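Local atomic coordinates of Lmo2349 protein (Listeria monocytogenes, PDB entry 4GVO), a protein that probably binds L-cystine or related amino acids outside the membrane as the solute-binding component of an ABC transporter. Residues 115-123 with 159-169. Numbering follows the deposited sequence.
Sequences DLAGKRVIT and QLKTGRADATI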
ATOM      1  N   ASP A 115     -24.802  -3.117   0.431  1.00  9.05           N
ATOM      2  CA  ASP A 115     -25.160  -3.257  -0.964  1.00  9.72           C
ATOM      3  C   ASP A 115     -24.357  -4.327  -1.685  1.00 10.48           C
ATOM      4  O   ASP A 115     -24.607  -4.593  -2.855  1.00 11.33           O
ATOM      5  CB  ASP A 115     -25.032  -1.930  -1.709  1.00 10.41           C
ATOM      6  CG  ASP A 115     -25.820  -0.765  -1.084  1.00 11.34           C
ATOM      7  OD1 ASP A 115     -26.824  -0.970  -0.367  1.00 14.74           O
ATOM      8  OD2 ASP A 115     -25.402   0.417  -1.327  1.00 12.98           O
ATOM      9  N   LEU A 116     -23.385  -4.931  -1.016  1.00  8.87           N
ATOM     10  CA  LEU A 116     -22.646  -6.044  -1.563  1.00  9.19           C
ATOM     11  C   LEU A 116     -23.323  -7.390  -1.409  1.00  9.96           C
ATOM     12  O   LEU A 116     -22.797  -8.368  -1.907  1.00  9.39           O
ATOM     13  CB  LEU A 116     -21.254  -6.138  -0.891  1.00  8.68           C
ATOM     14  CG  LEU A 116     -20.359  -4.903  -1.051  1.00  9.64           C
ATOM     15  CD1 LEU A 116     -19.115  -5.103  -0.179  1.00 11.04           C
ATOM     16  CD2 LEU A 116     -19.964  -4.746  -2.503  1.00 10.54           C
ATOM     17  N   ALA A 117     -24.503  -7.447  -0.790  1.00 10.42           N
ATOM     18  CA  ALA A 117     -25.150  -8.720  -0.582  1.00 10.22           C
ATOM     19  C   ALA A 117     -25.314  -9.454  -1.909  1.00  9.65           C
ATOM     20  O   ALA A 117     -25.845  -8.880  -2.891  1.00 12.05           O
ATOM     21  CB  ALA A 117     -26.495  -8.523   0.093  1.00 11.64           C
ATOM     22  N   GLY A 118     -24.854 -10.710  -1.962  1.00 10.60           N
ATOM     23  CA  GLY A 118     -24.951 -11.536  -3.170  1.00 11.81           C
ATOM     24  C   GLY A 118     -23.955 -11.230  -4.272  1.00 11.54           C
ATOM     25  O   GLY A 118     -24.064 -11.787  -5.339  1.00 15.71           O
ATOM     26  N   LYS A 119     -23.024 -10.319  -4.008  1.00  9.35           N
ATOM     27  CA  LYS A 119     -22.057  -9.856  -4.976  1.00 10.55           C
ATOM     28  C   LYS A 119     -20.658 -10.378  -4.650  1.00 10.16           C
ATOM     29  O   LYS A 119     -20.450 -11.084  -3.676  1.00 10.60           O
ATOM     30  CB  LYS A 119     -22.076  -8.323  -5.061  1.00 10.29           C
ATOM     31  CG  LYS A 119     -23.416  -7.882  -5.679  1.00 10.30           C
ATOM     32  CD  LYS A 119     -23.478  -6.411  -5.963  1.00 11.42           C
ATOM     33  CE  LYS A 119     -24.697  -6.091  -6.813  1.00 11.85           C
ATOM     34  NZ  LYS A 119     -24.712  -4.700  -7.339  1.00 10.72           N
ATOM     35  N   ARG A 120     -19.731 -10.093  -5.542  1.00 10.09           N
ATOM     36  CA  ARG A 120     -18.378 -10.631  -5.472  1.00  9.60           C
ATOM     37  C   ARG A 120     -17.368  -9.492  -5.485  1.00  9.81           C
ATOM     38  O   ARG A 120     -17.382  -8.632  -6.393  1.00 11.41           O
ATOM     39  CB  ARG A 120     -18.129 -11.576  -6.632  1.00 11.41           C
ATOM     40  CG  ARG A 120     -16.744 -12.207  -6.706  1.00 12.36           C
ATOM     41  CD  ARG A 120     -16.695 -13.308  -7.755  1.00 11.89           C
ATOM     42  NE  ARG A 120     -15.342 -13.902  -7.904  1.00 13.56           N
ATOM     43  CZ  ARG A 120     -14.389 -13.385  -8.664  1.00 14.16           C
ATOM     44  NH1 ARG A 120     -14.591 -12.258  -9.302  1.00 14.25           N
ATOM     45  NH2 ARG A 120     -13.195 -13.944  -8.749  1.00 17.16           N
ATOM     46  N   VAL A 121     -16.500  -9.475  -4.464  1.00  9.61           N
ATOM     47  CA  VAL A 121     -15.503  -8.429  -4.302  1.00  9.64           C
ATOM     48  C   VAL A 121     -14.140  -9.049  -4.543  1.00 10.00           C
ATOM     49  O   VAL A 121     -13.844 -10.148  -4.080  1.00 14.30           O
ATOM     50  CB  VAL A 121     -15.604  -7.812  -2.879  1.00 11.67           C
ATOM     51  CG1 VAL A 121     -14.567  -6.710  -2.685  1.00 15.94           C
ATOM     52  CG2 VAL A 121     -17.026  -7.273  -2.640  1.00 15.15           C
ATOM     53  N   ILE A 122     -13.343  -8.370  -5.325  1.00  8.81           N
ATOM     54  CA  ILE A 122     -11.988  -8.812  -5.665  1.00  9.49           C
ATOM     55  C   ILE A 122     -10.982  -7.929  -4.920  1.00 10.67           C
ATOM     56  O   ILE A 122     -11.157  -6.724  -4.809  1.00 11.46           O
ATOM     57  CB  ILE A 122     -11.757  -8.770  -7.213  1.00 10.09           C
ATOM     58  CG1 ILE A 122     -10.529  -9.623  -7.637  1.00 14.69           C
ATOM     59  CG2 ILE A 122     -11.710  -7.329  -7.763  1.00 10.58           C
ATOM     60  CD1 ILE A 122     -10.754 -11.104  -7.514  1.00 13.75           C
ATOM     61  N   THR A 123      -9.951  -8.546  -4.373  1.00 10.65           N
ATOM     62  CA  THR A 123      -8.974  -7.822  -3.581  1.00 11.38           C
ATOM     63  C   THR A 123      -7.613  -8.498  -3.678  1.00 11.55           C
ATOM     64  O   THR A 123      -7.468  -9.464  -4.413  1.00 12.99           O
ATOM     65  CB  THR A 123      -9.467  -7.681  -2.131  1.00 12.02           C
ATOM     66  OG1 THR A 123      -8.628  -6.758  -1.448  1.00 13.65           O
ATOM     67  CG2 THR A 123      -9.560  -8.978  -1.381  1.00 12.00           C
ATOM     68  N   GLN A 159     -11.238  -7.725 -13.824  1.00 12.92           N
ATOM     69  CA  GLN A 159     -12.398  -8.373 -13.317  1.00 10.51           C
ATOM     70  C   GLN A 159     -13.520  -7.358 -13.052  1.00 10.82           C
ATOM     71  O   GLN A 159     -14.699  -7.704 -13.252  1.00 11.24           O
ATOM     72  CB  GLN A 159     -12.108  -9.196 -12.069  1.00 11.99           C
ATOM     73  CG  GLN A 159     -11.114 -10.309 -12.289  1.00 12.38           C
ATOM     74  CD  GLN A 159     -11.211 -11.425 -11.287  1.00 11.17           C
ATOM     75  OE1 GLN A 159     -12.331 -11.761 -10.832  1.00 13.51           O
ATOM     76  NE2 GLN A 159     -10.060 -12.023 -10.925  1.00 13.49           N
ATOM     77  N   LEU A 160     -13.186  -6.107 -12.724  1.00 11.35           N
ATOM     78  CA  LEU A 160     -14.265  -5.086 -12.646  1.00 11.58           C
ATOM     79  C   LEU A 160     -14.831  -4.780 -14.040  1.00 12.38           C
ATOM     80  O   LEU A 160     -16.032  -4.661 -14.227  1.00 13.51           O
ATOM     81  CB  LEU A 160     -13.748  -3.789 -12.036  1.00 12.23           C
ATOM     82  CG  LEU A 160     -13.427  -3.855 -10.533  1.00 11.73           C
ATOM     83  CD1 LEU A 160     -12.707  -2.580 -10.107  1.00 13.48           C
ATOM     84  CD2 LEU A 160     -14.662  -4.119  -9.693  1.00 12.46           C
ATOM     85  N   LYS A 161     -13.936  -4.688 -15.026  1.00 12.53           N
ATOM     86  CA  LYS A 161     -14.325  -4.361 -16.409  0.70 16.21           C
ATOM     87  C   LYS A 161     -15.378  -5.326 -16.918  1.00 15.45           C
ATOM     88  O   LYS A 161     -16.350  -4.915 -17.533  1.00 21.07           O
ATOM     89  CB  LYS A 161     -13.100  -4.432 -17.337  0.70 17.20           C
ATOM     90  CG  LYS A 161     -13.352  -4.024 -18.781  0.70 23.08           C
ATOM     91  CD  LYS A 161     -12.078  -4.107 -19.649  0.70 30.01           C
ATOM     92  CE  LYS A 161     -12.288  -3.567 -21.068  0.70 29.87           C
ATOM     93  NZ  LYS A 161     -11.167  -2.762 -21.673  0.70 34.75           N
ATOM     94  N   THR A 162     -15.123  -6.627 -16.730  1.00 16.64           N
ATOM     95  CA  THR A 162     -16.013  -7.664 -17.244  1.00 20.47           C
ATOM     96  C   THR A 162     -17.238  -7.929 -16.411  1.00 18.20           C
ATOM     97  O   THR A 162     -18.131  -8.650 -16.857  1.00 25.07           O
ATOM     98  CB  THR A 162     -15.305  -9.024 -17.385  1.00 23.66           C
ATOM     99  OG1 THR A 162     -14.893  -9.476 -16.100  1.00 22.56           O
ATOM    100  CG2 THR A 162     -14.100  -8.912 -18.259  1.00 23.17           C
ATOM    101  N   GLY A 163     -17.300  -7.359 -15.201  1.00 14.49           N
ATOM    102  CA  GLY A 163     -18.358  -7.648 -14.289  1.00 13.24           C
ATOM    103  C   GLY A 163     -18.165  -8.912 -13.463  1.00 14.42           C
ATOM    104  O   GLY A 163     -19.006  -9.254 -12.659  1.00 16.51           O
ATOM    105  N   ARG A 164     -17.048  -9.601 -13.627  1.00 13.93           N
ATOM    106  CA  ARG A 164     -16.777 -10.791 -12.817  0.60 14.59           C
ATOM    107  C   ARG A 164     -16.673 -10.425 -11.357  1.00 11.78           C
ATOM    108  O   ARG A 164     -17.010 -11.220 -10.487  1.00 12.90           O
ATOM    109  CB  ARG A 164     -15.452 -11.485 -13.207  0.60 17.27           C
ATOM    110  CG  ARG A 164     -15.433 -12.194 -14.526  0.60 18.06           C
ATOM    111  CD  ARG A 164     -14.008 -12.493 -14.933  0.60 18.53           C
ATOM    112  NE  ARG A 164     -13.435 -13.498 -14.077  0.60 14.29           N
ATOM    113  CZ  ARG A 164     -12.130 -13.792 -14.035  0.60 18.93           C
ATOM    114  NH1 ARG A 164     -11.230 -13.115 -14.760  0.60 16.70           N
ATOM    115  NH2 ARG A 164     -11.692 -14.757 -13.224  0.60 20.78           N
ATOM    116  N   ALA A 165     -16.147  -9.237 -11.092  1.00 10.28           N
ATOM    117  CA  ALA A 165     -16.164  -8.648  -9.755  1.00 10.59           C
ATOM    118  C   ALA A 165     -17.085  -7.437  -9.794  1.00  9.31           C
ATOM    119  O   ALA A 165     -17.052  -6.682 -10.753  1.00 10.94           O
ATOM    120  CB  ALA A 165     -14.774  -8.220  -9.298  1.00 11.01           C
ATOM    121  N   ASP A 166     -17.849  -7.217  -8.717  1.00  8.88           N
ATOM    122  CA  ASP A 166     -18.705  -6.049  -8.568  1.00  9.19           C
ATOM    123  C   ASP A 166     -17.960  -4.847  -7.953  1.00 10.01           C
ATOM    124  O   ASP A 166     -18.301  -3.698  -8.204  1.00  9.63           O
ATOM    125  CB  ASP A 166     -19.871  -6.445  -7.691  1.00  9.01           C
ATOM    126  CG  ASP A 166     -20.762  -7.489  -8.355  1.00 10.74           C
ATOM    127  OD1 ASP A 166     -21.556  -7.080  -9.230  1.00 13.76           O
ATOM    128  OD2 ASP A 166     -20.621  -8.691  -8.007  1.00 13.07           O
ATOM    129  N   ALA A 167     -16.958  -5.128  -7.123  1.00  8.66           N
ATOM    130  CA  ALA A 167     -16.230  -4.095  -6.387  1.00  8.49           C
ATOM    131  C   ALA A 167     -14.877  -4.594  -5.983  1.00  7.94           C
ATOM    132  O   ALA A 167     -14.630  -5.809  -6.001  1.00  9.63           O
ATOM    133  CB  ALA A 167     -16.994  -3.635  -5.118  1.00  9.47           C
ATOM    134  N   THR A 168     -14.009  -3.630  -5.678  1.00  8.02           N
ATOM    135  CA  THR A 168     -12.757  -3.897  -4.977  1.00  8.08           C
ATOM    136  C   THR A 168     -12.692  -2.913  -3.792  1.00  8.16           C
ATOM    137  O   THR A 168     -13.685  -2.241  -3.473  1.00  8.37           O
ATOM    138  CB  THR A 168     -11.546  -3.761  -5.933  1.00 10.06           C
ATOM    139  OG1 THR A 168     -10.353  -4.185  -5.255  1.00 10.65           O
ATOM    140  CG2 THR A 168     -11.358  -2.362  -6.465  1.00 12.07           C
ATOM    141  N   ILE A 169     -11.519  -2.830  -3.159  1.00  7.50           N
ATOM    142  CA  ILE A 169     -11.257  -1.857  -2.102  1.00  8.50           C
ATOM    143  C   ILE A 169      -9.934  -1.187  -2.426  1.00  9.38           C
ATOM    144  O   ILE A 169      -8.968  -1.857  -2.796  1.00 10.55           O
ATOM    145  CB  ILE A 169     -11.315  -2.497  -0.710  1.00  8.29           C
ATOM    146  CG1 ILE A 169     -11.305  -1.417   0.389  1.00  9.34           C
ATOM    147  CG2 ILE A 169     -10.276  -3.610  -0.479  1.00 10.00           C
ATOM    148  CD1 ILE A 169     -11.610  -1.981   1.755  1.00 10.67           C
TER
HETATM  149  O   HOH W   1     -22.592  -4.499  -9.189  1.00 11.53           O
HETATM  150  O   HOH W   2      -8.118  -4.428  -3.025  1.00 15.90           O
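Residues 120-122 and 165-168 run side by side, with a single bridge, Val121 with Ala167 (CA to CA 4.9 Å), where Ile122 N donates to Ala167 O and Asp166 N to Arg120 O. The carboxylate of Asp166 adds a side-chain bond beside the bridge: its OD2 accepts from Arg120 N at 3.0 Å, on the anti side, while its OD1 reaches Lys119 NZ through a water. Arg120 stretches out, CG anti to the backbone N (chi1 179°), and its guanidinium meets the Gln159 amide end-on. Arg120 NH1 (2.8 Å) and Arg120 NH2 (3.1 Å) both bond Gln159 OE1, with the guanidinium and amide planes only 15° apart; Arg120 NH1 also bonds Arg164 O from above that carbonyl's plane. Gln159 NE2 donates to Asn154 O, so both ends of the amide are held. In this family 3 solute-binding protein, strand 120-123 also pairs in parallel with strand 145-148, within the lobe away from the N-terminus. Ile122 packs its CG2 on Ala165 CB (3.5 Å) and lays CD1 against the Gln159 amide. Nearer the ligand pocket, Thr168 OG1 donates to Ile122 O (2.7 Å), and one water joins both threonine hydroxyls, Thr123 and Thr168, to Ile169 O.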